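Local coordinates for secreted RxLR effector peptide protein (Phytophthora infestans, PDB 5L7S), which binds the host autophagy protein ATG8CL through a C-terminal ATG8-interacting motif and stimulates autophagosome formation during infection, at residues Asp69-Leu74 with Asp140-Arg145; Leu73-Asn78 with Lys132-Lys137; Gly109-Lys114 with Phe144-Glu149. One frame throughout, in Å; residues are numbered along the deposited sequence.

Contact 1 of 3, residues Asp69-Leu74 with Asp140-Arg145; sequences DIYYLL and DTPMFR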
loop_
_atom_site.group_PDB
_atom_site.type_symbol
_atom_site.label_atom_id
_atom_site.label_comp_id
_atom_site.label_asym_id
_atom_site.label_seq_id
_atom_site.Cartn_x
_atom_site.Cartn_y
_atom_site.Cartn_z
ATOM N N ASP A 69 3.207 15.753 -0.378
ATOM C CA ASP A 69 2.182 16.422 -1.202
ATOM C C ASP A 69 2.401 16.084 -2.676
ATOM O O ASP A 69 1.462 15.678 -3.372
ATOM C CB ASP A 69 2.224 17.956 -1.046
ATOM C CG ASP A 69 1.714 18.448 0.306
ATOM O OD1 ASP A 69 0.948 17.730 0.986
ATOM O OD2 ASP A 69 2.084 19.582 0.683
ATOM N N ILE A 70 3.645 16.238 -3.131
ATOM C CA ILE A 70 4.014 15.911 -4.506
ATOM C C ILE A 70 3.833 14.420 -4.780
ATOM O O ILE A 70 3.252 14.055 -5.796
ATOM C CB ILE A 70 5.464 16.338 -4.841
ATOM C CG1 ILE A 70 5.591 17.869 -4.827
ATOM C CG2 ILE A 70 5.893 15.809 -6.210
ATOM C CD1 ILE A 70 7.013 18.369 -4.657
ATOM N N TYR A 71 4.327 13.568 -3.885
ATOM C CA TYR A 71 4.278 12.117 -4.103
ATOM C C TYR A 71 2.847 11.600 -4.201
ATOM O O TYR A 71 2.507 10.871 -5.134
ATOM C CB TYR A 71 5.028 11.358 -3.002
ATOM C CG TYR A 71 5.209 9.875 -3.285
ATOM C CD1 TYR A 71 6.040 9.441 -4.315
ATOM C CD2 TYR A 71 4.553 8.905 -2.521
ATOM C CE1 TYR A 71 6.213 8.086 -4.580
ATOM C CE2 TYR A 71 4.719 7.547 -2.778
ATOM C CZ TYR A 71 5.549 7.140 -3.808
ATOM O OH TYR A 71 5.723 5.795 -4.069
ATOM N N TYR A 72 2.010 11.987 -3.249
ATOM C CA TYR A 72 0.659 11.444 -3.186
ATOM C C TYR A 72 -0.281 12.026 -4.250
ATOM O O TYR A 72 -1.218 11.344 -4.664
ATOM C CB TYR A 72 0.100 11.552 -1.761
ATOM C CG TYR A 72 0.752 10.554 -0.814
ATOM C CD1 TYR A 72 0.599 9.183 -1.013
ATOM C CD2 TYR A 72 1.533 10.972 0.272
ATOM C CE1 TYR A 72 1.191 8.259 -0.167
ATOM C CE2 TYR A 72 2.128 10.050 1.127
ATOM C CZ TYR A 72 1.955 8.694 0.899
ATOM O OH TYR A 72 2.528 7.757 1.727
ATOM N N LEU A 73 -0.016 13.244 -4.720
ATOM C CA LEU A 73 -0.744 13.801 -5.875
ATOM C C LEU A 73 -0.473 13.000 -7.152
ATOM O O LEU A 73 -1.396 12.676 -7.905
ATOM C CB LEU A 73 -0.357 15.267 -6.110
ATOM C CG LEU A 73 -1.029 16.009 -7.278
ATOM C CD1 LEU A 73 -2.526 16.162 -7.039
ATOM C CD2 LEU A 73 -0.373 17.367 -7.494
ATOM N N LEU A 74 0.800 12.707 -7.393
ATOM C CA LEU A 74 1.220 11.977 -8.584
ATOM C C LEU A 74 0.872 10.495 -8.503
ATOM O O LEU A 74 0.641 9.858 -9.537
ATOM C CB LEU A 74 2.723 12.135 -8.801
ATOM C CG LEU A 74 3.236 13.555 -9.034
ATOM C CD1 LEU A 74 4.748 13.585 -8.896
ATOM C CD2 LEU A 74 2.815 14.072 -10.399
ATOM N N ASP A 140 1.896 -1.438 -2.912
ATOM C CA ASP A 140 2.967 -1.253 -3.896
ATOM C C ASP A 140 3.927 -0.104 -3.566
ATOM O O ASP A 140 4.962 0.022 -4.225
ATOM C CB ASP A 140 2.373 -1.047 -5.296
ATOM C CG ASP A 140 1.629 -2.277 -5.809
ATOM O OD1 ASP A 140 2.065 -3.420 -5.533
ATOM O OD2 ASP A 140 0.605 -2.098 -6.503
ATOM N N THR A 141 3.613 0.721 -2.564
ATOM C CA THR A 141 4.459 1.874 -2.246
ATOM C C THR A 141 5.670 1.437 -1.418
ATOM O O THR A 141 5.518 0.646 -0.484
ATOM C CB THR A 141 3.708 3.001 -1.495
ATOM O OG1 THR A 141 3.362 2.578 -0.172
ATOM C CG2 THR A 141 2.453 3.408 -2.245
ATOM N N PRO A 142 6.876 1.944 -1.756
ATOM C CA PRO A 142 8.053 1.633 -0.941
ATOM C C PRO A 142 7.929 2.061 0.523
ATOM O O PRO A 142 8.382 1.332 1.400
ATOM C CB PRO A 142 9.188 2.399 -1.641
ATOM C CG PRO A 142 8.516 3.423 -2.482
ATOM C CD PRO A 142 7.230 2.797 -2.907
ATOM N N MET A 143 7.310 3.212 0.780
ATOM C CA MET A 143 7.120 3.698 2.151
ATOM C C MET A 143 6.297 2.742 3.018
ATOM O O MET A 143 6.551 2.625 4.217
ATOM C CB MET A 143 6.490 5.095 2.162
ATOM C CG MET A 143 7.417 6.186 1.654
ATOM S SD MET A 143 6.896 7.830 2.172
ATOM C CE MET A 143 5.546 8.133 1.034
ATOM N N PHE A 144 5.322 2.062 2.419
ATOM C CA PHE A 144 4.564 1.034 3.129
ATOM C C PHE A 144 5.472 -0.134 3.501
ATOM O O PHE A 144 5.474 -0.564 4.652
ATOM C CB PHE A 144 3.387 0.536 2.294
ATOM C CG PHE A 144 2.605 -0.567 2.951
ATOM C CD1 PHE A 144 1.891 -0.323 4.120
ATOM C CD2 PHE A 144 2.589 -1.852 2.412
ATOM C CE1 PHE A 144 1.171 -1.338 4.734
ATOM C CE2 PHE A 144 1.867 -2.868 3.021
ATOM C CZ PHE A 144 1.159 -2.611 4.184
ATOM N N ARG A 145 6.236 -0.635 2.529
ATOM C CA ARG A 145 7.230 -1.691 2.778
ATOM C C ARG A 145 8.215 -1.316 3.892
ATOM O O ARG A 145 8.589 -2.168 4.700
ATOM C CB ARG A 145 8.010 -2.035 1.505
ATOM C CG ARG A 145 7.228 -2.847 0.490
ATOM C CD ARG A 145 8.146 -3.376 -0.600
ATOM N NE ARG A 145 8.745 -2.295 -1.390
ATOM C CZ ARG A 145 8.191 -1.696 -2.451
ATOM N NH1 ARG A 145 8.856 -0.723 -3.071
ATOM N NH2 ARG A 145 6.984 -2.041 -2.903
#
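Tyr71 and Tyr72 of helix 67-75 meet Thr141, Pro142 and Met143 at the start of helix 142-155. The helices lie in two of the tandem WY-domain repeats, 69-74 in the second and 140-145 in the third, so this is a buried inter-repeat contact. The backbones stay well apart, with Tyr72 CA 10.3 Å from Thr141 CA. Side chains bridge that distance.

The apolar part centres on the methyl of Met143. Its chain bends at the last torsion (chi3 -77°), which brings CE into the notch beside both tyrosine rings. CE lies 3.8 Å from Tyr71 CD2 and 3.6 Å from Tyr72 CZ. It approaches both rings obliquely. The rings also pack on each other: Tyr71 CD2 sits 4.1 Å above the plane of the Tyr72 ring, over its centre. Tyr71 has CG anti to the backbone N (chi1 -171°), while Tyr72 has CG beside its own N. With these different first torsions the two adjacent residues both send their rings toward helix 142-155. Leu83 and Phe87 of helix 80-91 also pack on Tyr71.

The polar ends are handled differently. Tyr72 OH is hydrogen-bonded to the carbonyl O of Leu129. Thr141 is the N-cap of helix 142-155. Its OG1 accepts from Phe144 N at 3.3 Å and is also hydrogen-bonded to Leu138 O. This caps the first turn, which carries Met143. Tyr71 OH meets the proline ring coming from the opposite direction, 3.6 Å from Pro142 CD.

Contact 2 of 3, residues Leu73-Asn78 with Lys132-Lys137; sequences LLLKTN and KDAGTK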
loop_
_atom_site.group_PDB
_atom_site.type_symbol
_atom_site.label_atom_id
_atom_site.label_comp_id
_atom_site.label_asym_id
_atom_site.label_seq_id
_atom_site.Cartn_x
_atom_site.Cartn_y
_atom_site.Cartn_z
ATOM N N LEU A 73 -0.016 13.244 -4.720
ATOM C CA LEU A 73 -0.744 13.801 -5.875
ATOM C C LEU A 73 -0.473 13.000 -7.152
ATOM O O LEU A 73 -1.396 12.676 -7.905
ATOM C CB LEU A 73 -0.357 15.267 -6.110
ATOM C CG LEU A 73 -1.029 16.009 -7.278
ATOM C CD1 LEU A 73 -2.526 16.162 -7.039
ATOM C CD2 LEU A 73 -0.373 17.367 -7.494
ATOM N N LEU A 74 0.800 12.707 -7.393
ATOM C CA LEU A 74 1.220 11.977 -8.584
ATOM C C LEU A 74 0.872 10.495 -8.503
ATOM O O LEU A 74 0.641 9.858 -9.537
ATOM C CB LEU A 74 2.723 12.135 -8.801
ATOM C CG LEU A 74 3.236 13.555 -9.034
ATOM C CD1 LEU A 74 4.748 13.585 -8.896
ATOM C CD2 LEU A 74 2.815 14.072 -10.399
ATOM N N LEU A 75 0.849 9.952 -7.283
ATOM C CA LEU A 75 0.522 8.540 -7.061
ATOM C C LEU A 75 -0.911 8.208 -7.475
ATOM O O LEU A 75 -1.179 7.078 -7.889
ATOM C CB LEU A 75 0.747 8.145 -5.593
ATOM C CG LEU A 75 0.592 6.659 -5.232
ATOM C CD1 LEU A 75 1.638 5.808 -5.937
ATOM C CD2 LEU A 75 0.672 6.464 -3.726
ATOM N N LYS A 76 -1.822 9.179 -7.370
ATOM C CA LYS A 76 -3.211 8.979 -7.798
ATOM C C LYS A 76 -3.310 8.458 -9.232
ATOM O O LYS A 76 -4.159 7.613 -9.512
ATOM C CB LYS A 76 -4.038 10.258 -7.640
ATOM C CG LYS A 76 -4.354 10.616 -6.191
ATOM C CD LYS A 76 -5.498 11.616 -6.072
ATOM C CE LYS A 76 -5.158 12.955 -6.723
ATOM N NZ LYS A 76 -6.176 14.014 -6.466
ATOM N N THR A 77 -2.433 8.937 -10.117
ATOM C CA THR A 77 -2.450 8.552 -11.536
ATOM C C THR A 77 -1.111 8.042 -12.117
ATOM O O THR A 77 -0.972 7.935 -13.339
ATOM C CB THR A 77 -2.986 9.724 -12.390
ATOM O OG1 THR A 77 -2.128 10.862 -12.245
ATOM C CG2 THR A 77 -4.407 10.099 -11.954
ATOM N N ASN A 78 -0.142 7.725 -11.256
ATOM C CA ASN A 78 1.087 7.017 -11.663
ATOM C C ASN A 78 1.415 5.924 -10.662
ATOM O O ASN A 78 1.044 6.029 -9.494
ATOM C CB ASN A 78 2.286 7.965 -11.753
ATOM C CG ASN A 78 2.115 9.040 -12.808
ATOM O OD1 ASN A 78 2.539 8.876 -13.957
ATOM N ND2 ASN A 78 1.496 10.150 -12.422
ATOM N N LYS A 132 -2.240 6.720 4.685
ATOM C CA LYS A 132 -3.685 6.808 4.403
ATOM C C LYS A 132 -3.987 7.380 3.012
ATOM O O LYS A 132 -4.925 6.938 2.348
ATOM C CB LYS A 132 -4.407 7.630 5.473
ATOM C CG LYS A 132 -4.558 6.896 6.791
ATOM C CD LYS A 132 -5.085 7.807 7.887
ATOM C CE LYS A 132 -5.254 7.046 9.195
ATOM N NZ LYS A 132 -5.254 7.951 10.376
ATOM N N ASP A 133 -3.168 8.335 2.569
ATOM C CA ASP A 133 -3.317 8.949 1.240
ATOM C C ASP A 133 -2.918 8.033 0.069
ATOM O O ASP A 133 -3.159 8.382 -1.086
ATOM C CB ASP A 133 -2.518 10.261 1.158
ATOM C CG ASP A 133 -2.962 11.300 2.188
ATOM O OD1 ASP A 133 -4.157 11.325 2.558
ATOM O OD2 ASP A 133 -2.108 12.098 2.626
ATOM N N ALA A 134 -2.301 6.886 0.354
ATOM C CA ALA A 134 -1.906 5.925 -0.682
ATOM C C ALA A 134 -3.089 5.208 -1.324
ATOM O O ALA A 134 -2.980 4.750 -2.464
ATOM C CB ALA A 134 -0.934 4.902 -0.112
ATOM N N GLY A 135 -4.202 5.087 -0.594
ATOM C CA GLY A 135 -5.387 4.398 -1.099
ATOM C C GLY A 135 -5.101 2.951 -1.466
ATOM O O GLY A 135 -4.262 2.304 -0.841
ATOM N N THR A 136 -5.752 2.466 -2.522
ATOM C CA THR A 136 -5.614 1.070 -2.951
ATOM C C THR A 136 -4.222 0.727 -3.491
ATOM O O THR A 136 -3.927 -0.447 -3.714
ATOM C CB THR A 136 -6.646 0.689 -4.040
ATOM O OG1 THR A 136 -6.411 1.455 -5.229
ATOM C CG2 THR A 136 -8.074 0.914 -3.549
ATOM N N LYS A 137 -3.385 1.738 -3.718
ATOM C CA LYS A 137 -1.991 1.521 -4.115
ATOM C C LYS A 137 -1.032 1.222 -2.949
ATOM O O LYS A 137 0.123 0.878 -3.200
ATOM C CB LYS A 137 -1.487 2.709 -4.956
ATOM C CG LYS A 137 -2.154 2.761 -6.324
ATOM C CD LYS A 137 -1.744 3.953 -7.167
ATOM C CE LYS A 137 -2.195 3.768 -8.607
ATOM N NZ LYS A 137 -1.892 4.944 -9.461
#
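Ala134 and Lys137 are the residues of 132-137 that bear most directly on Leu75, near the C-terminal end of helix 67-75.

Ala134 gives the closest backbone approach, with its CA 7.3 Å from Leu75 CA. Leu75 CD2 rests on the Ala134 backbone, 4.0 Å from CA. The CB of Ala134 points away from 73-78, yet it still lies 4.3 Å from Leu75 CD2. At Gly135 the chain turns with a positive phi (59°), a conformation that suits glycine. The turn is spanned by a backbone bond from Lys137 N to Ala134 O.

Lys137 then reaches back across the gap. Its chain is extended beyond CG and slides past Leu75 in the opposite direction. The aliphatic part packs on the leucine, with CD 4.0 Å from Leu75 CD1. The ammonium goes on to two main-chain oxygens. NZ donates to Leu75 O at 2.7 Å, nearly in line with the carbonyl bond. It also donates to Asn78 O at 3.1 Å, but from above that carbonyl plane. Asn78 is itself held: its ND2 donates to Leu74 O at 3.0 Å, with the acceptor in the amide plane, and Asn78 OD1 takes Ala38 N. The lysine charge lies where the helix dipole would be expected to favour it. A lysine ammonium thus donates to main-chain carbonyls near the C-terminal end of helix 67-75, and this joins the second and third WY-domains of the tandem-repeat fold.

Contact 3 of 3, residues Gly109-Lys114 with Phe144-Glu149; sequences GNWIRK and FRQWLE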
loop_
_atom_site.group_PDB
_atom_site.type_symbol
_atom_site.label_atom_id
_atom_site.label_comp_id
_atom_site.label_asym_id
_atom_site.label_seq_id
_atom_site.Cartn_x
_atom_site.Cartn_y
_atom_site.Cartn_z
ATOM N N GLY A 109 13.972 5.574 3.136
ATOM C CA GLY A 109 13.882 4.763 4.349
ATOM C C GLY A 109 14.846 5.175 5.445
ATOM O O GLY A 109 14.837 4.579 6.520
ATOM N N ASN A 110 15.650 6.212 5.202
ATOM C CA ASN A 110 16.641 6.697 6.174
ATOM C C ASN A 110 15.970 7.492 7.297
ATOM O O ASN A 110 16.137 8.705 7.427
ATOM C CB ASN A 110 17.722 7.533 5.475
ATOM C CG ASN A 110 18.434 6.769 4.367
ATOM O OD1 ASN A 110 18.260 5.558 4.209
ATOM N ND2 ASN A 110 19.231 7.483 3.582
ATOM N N TRP A 111 15.171 6.767 8.066
ATOM C CA TRP A 111 14.491 7.259 9.261
ATOM C C TRP A 111 14.240 6.154 10.306
ATOM O O TRP A 111 13.929 6.467 11.453
ATOM C CB TRP A 111 13.164 7.927 8.878
ATOM C CG TRP A 111 12.302 7.086 7.972
ATOM C CD1 TRP A 111 12.225 7.163 6.612
ATOM C CD2 TRP A 111 11.403 6.035 8.365
ATOM N NE1 TRP A 111 11.336 6.232 6.134
ATOM C CE2 TRP A 111 10.820 5.525 7.186
ATOM C CE3 TRP A 111 11.039 5.472 9.598
ATOM C CZ2 TRP A 111 9.887 4.478 7.201
ATOM C CZ3 TRP A 111 10.106 4.427 9.614
ATOM C CH2 TRP A 111 9.546 3.942 8.420
ATOM N N ILE A 112 14.401 4.883 9.924
ATOM C CA ILE A 112 14.014 3.757 10.764
ATOM C C ILE A 112 14.957 3.671 11.960
ATOM O O ILE A 112 14.492 3.527 13.079
ATOM C CB ILE A 112 14.006 2.421 9.978
ATOM C CG1 ILE A 112 13.044 2.501 8.778
ATOM C CG2 ILE A 112 13.603 1.254 10.881
ATOM C CD1 ILE A 112 13.517 1.736 7.561
ATOM N N ARG A 113 16.266 3.793 11.722
ATOM C CA ARG A 113 17.258 3.730 12.804
ATOM C C ARG A 113 17.033 4.827 13.842
ATOM O O ARG A 113 16.855 4.532 15.018
ATOM C CB ARG A 113 18.691 3.815 12.264
ATOM C CG ARG A 113 19.118 2.599 11.462
ATOM C CD ARG A 113 20.634 2.494 11.351
ATOM N NE ARG A 113 21.049 1.520 10.332
ATOM C CZ ARG A 113 21.176 0.196 10.503
ATOM N NH1 ARG A 113 20.923 -0.392 11.675
ATOM N NH2 ARG A 113 21.564 -0.559 9.475
ATOM N N LYS A 114 17.040 6.082 13.401
ATOM C CA LYS A 114 16.774 7.210 14.307
ATOM C C LYS A 114 15.370 7.177 14.934
ATOM O O LYS A 114 15.219 7.532 16.104
ATOM C CB LYS A 114 17.083 8.575 13.654
ATOM C CG LYS A 114 16.383 8.896 12.330
ATOM C CD LYS A 114 17.123 9.985 11.552
ATOM C CE LYS A 114 16.957 9.826 10.049
ATOM N NZ LYS A 114 17.841 10.742 9.278
ATOM N N PHE A 144 5.322 2.062 2.419
ATOM C CA PHE A 144 4.564 1.034 3.129
ATOM C C PHE A 144 5.472 -0.134 3.501
ATOM O O PHE A 144 5.474 -0.564 4.652
ATOM C CB PHE A 144 3.387 0.536 2.294
ATOM C CG PHE A 144 2.605 -0.567 2.951
ATOM C CD1 PHE A 144 1.891 -0.323 4.120
ATOM C CD2 PHE A 144 2.589 -1.852 2.412
ATOM C CE1 PHE A 144 1.171 -1.338 4.734
ATOM C CE2 PHE A 144 1.867 -2.868 3.021
ATOM C CZ PHE A 144 1.159 -2.611 4.184
ATOM N N ARG A 145 6.236 -0.635 2.529
ATOM C CA ARG A 145 7.230 -1.691 2.778
ATOM C C ARG A 145 8.215 -1.316 3.892
ATOM O O ARG A 145 8.589 -2.168 4.700
ATOM C CB ARG A 145 8.010 -2.035 1.505
ATOM C CG ARG A 145 7.228 -2.847 0.490
ATOM C CD ARG A 145 8.146 -3.376 -0.600
ATOM N NE ARG A 145 8.745 -2.295 -1.390
ATOM C CZ ARG A 145 8.191 -1.696 -2.451
ATOM N NH1 ARG A 145 8.856 -0.723 -3.071
ATOM N NH2 ARG A 145 6.984 -2.041 -2.903
ATOM N N GLN A 146 8.623 -0.046 3.919
ATOM C CA GLN A 146 9.498 0.480 4.969
ATOM C C GLN A 146 8.813 0.455 6.336
ATOM O O GLN A 146 9.419 0.061 7.326
ATOM C CB GLN A 146 9.956 1.913 4.642
ATOM C CG GLN A 146 10.895 2.024 3.447
ATOM C CD GLN A 146 10.947 3.424 2.850
ATOM O OE1 GLN A 146 10.722 4.420 3.535
ATOM N NE2 GLN A 146 11.249 3.500 1.563
ATOM N N TRP A 147 7.551 0.870 6.383
ATOM C CA TRP A 147 6.772 0.851 7.625
ATOM C C TRP A 147 6.588 -0.565 8.185
ATOM O O TRP A 147 6.542 -0.741 9.401
ATOM C CB TRP A 147 5.416 1.525 7.415
ATOM C CG TRP A 147 4.602 1.682 8.655
ATOM C CD1 TRP A 147 4.701 2.674 9.587
ATOM C CD2 TRP A 147 3.547 0.825 9.090
ATOM N NE1 TRP A 147 3.770 2.487 10.583
ATOM C CE2 TRP A 147 3.051 1.354 10.304
ATOM C CE3 TRP A 147 2.967 -0.340 8.570
ATOM C CZ2 TRP A 147 1.998 0.760 11.003
ATOM C CZ3 TRP A 147 1.926 -0.934 9.270
ATOM C CH2 TRP A 147 1.450 -0.380 10.473
ATOM N N LEU A 148 6.490 -1.566 7.310
ATOM C CA LEU A 148 6.461 -2.962 7.758
ATOM C C LEU A 148 7.776 -3.364 8.439
ATOM O O LEU A 148 7.747 -4.106 9.422
ATOM C CB LEU A 148 6.120 -3.921 6.606
ATOM C CG LEU A 148 4.731 -3.789 5.955
ATOM C CD1 LEU A 148 4.524 -4.894 4.934
ATOM C CD2 LEU A 148 3.590 -3.801 6.967
ATOM N N GLU A 149 8.913 -2.864 7.941
ATOM C CA GLU A 149 10.198 -3.043 8.636
ATOM C C GLU A 149 10.167 -2.410 10.023
ATOM O O GLU A 149 10.485 -3.081 10.997
ATOM C CB GLU A 149 11.388 -2.479 7.846
ATOM C CG GLU A 149 11.875 -3.357 6.703
ATOM C CD GLU A 149 13.236 -2.923 6.181
ATOM O OE1 GLU A 149 13.311 -2.416 5.041
ATOM O OE2 GLU A 149 14.232 -3.074 6.920
#
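Trp111 sets the edge of its indole against the side chain and backbone of Gln146. The six-membered ring does the apolar part, with CZ2 3.6 Å from Gln146 CB. CH2 lies along the backbone at the Gln146-Trp147 peptide, 4.2 Å from Trp147 N. At the five-membered ring, NE1 donates to Gln146 OE1 at 3.2 Å. The N-H...O angle of 143° makes this bond somewhat bent, and NE1 is tilted from the amide carbonyl plane. The indole and amide planes are 49° apart.

Gln146 is extended beyond CG, which carries its amide across to the 109-114 segment. Both ends of the amide are then used: OE1 takes the indole N-H, and NE2 is hydrogen-bonded to Leu107 O. This pairing fixes which way the amide is turned. Gly109 lies against it, with CA 3.6 Å from Gln146 CD. At its backbone angles a side chain would jam against the carbonyl O of the residue before, which by itself calls for glycine. A CB here would also crowd Gln146 CD.

The contact lies at a junction of the all-helical WY-domains. Gly109 ends the second as assigned; Asn110 onward and helix 142-155 belong to the third. Trp111 holds the N-cap position of helix 112-118. Just before it, Asn110 is the centre of an inverse gamma turn, closed by Trp111 N to Gly109 O at 2.7 Å. The first torsion of Trp111 (chi1 50°) folds the indole back over Gly109 O and Ile112 CG1. Val125 of helix 122-128 and Leu129 also pack on this tryptophan.

Trp147 heads away from the 109-114 segment. Its NE1 is hydrogen-bonded to Pro122 O, and its ring meets Tyr126 edge to face. Ile112 points its side chain toward helix 142-155, and its CD1 stops 4.4 Å from Gln146 O.

Contacts 1 and 2 are neighbours, with centres 6 Å apart. Both start on helix 67-75, sharing Leu73 and Leu74, and they touch where Tyr72 packs on Asp133 and Ala134 and where Thr141 meets Leu75. Contact 3 lies about 13 Å from contact 1 and 19 Å from contact 2, centre to centre. Along the chain the order is 69-74 and 73-78, then 109-114, 132-137, and finally 140-145 and 144-149. Contacts 1 and 2 thus join the second WY-domain repeat to the third, while contact 3 lies mostly within the third, with Gly109 at the boundary to the second. Helix 142-155 serves contact 1, between WY-domains, and contact 3, at the start of the third.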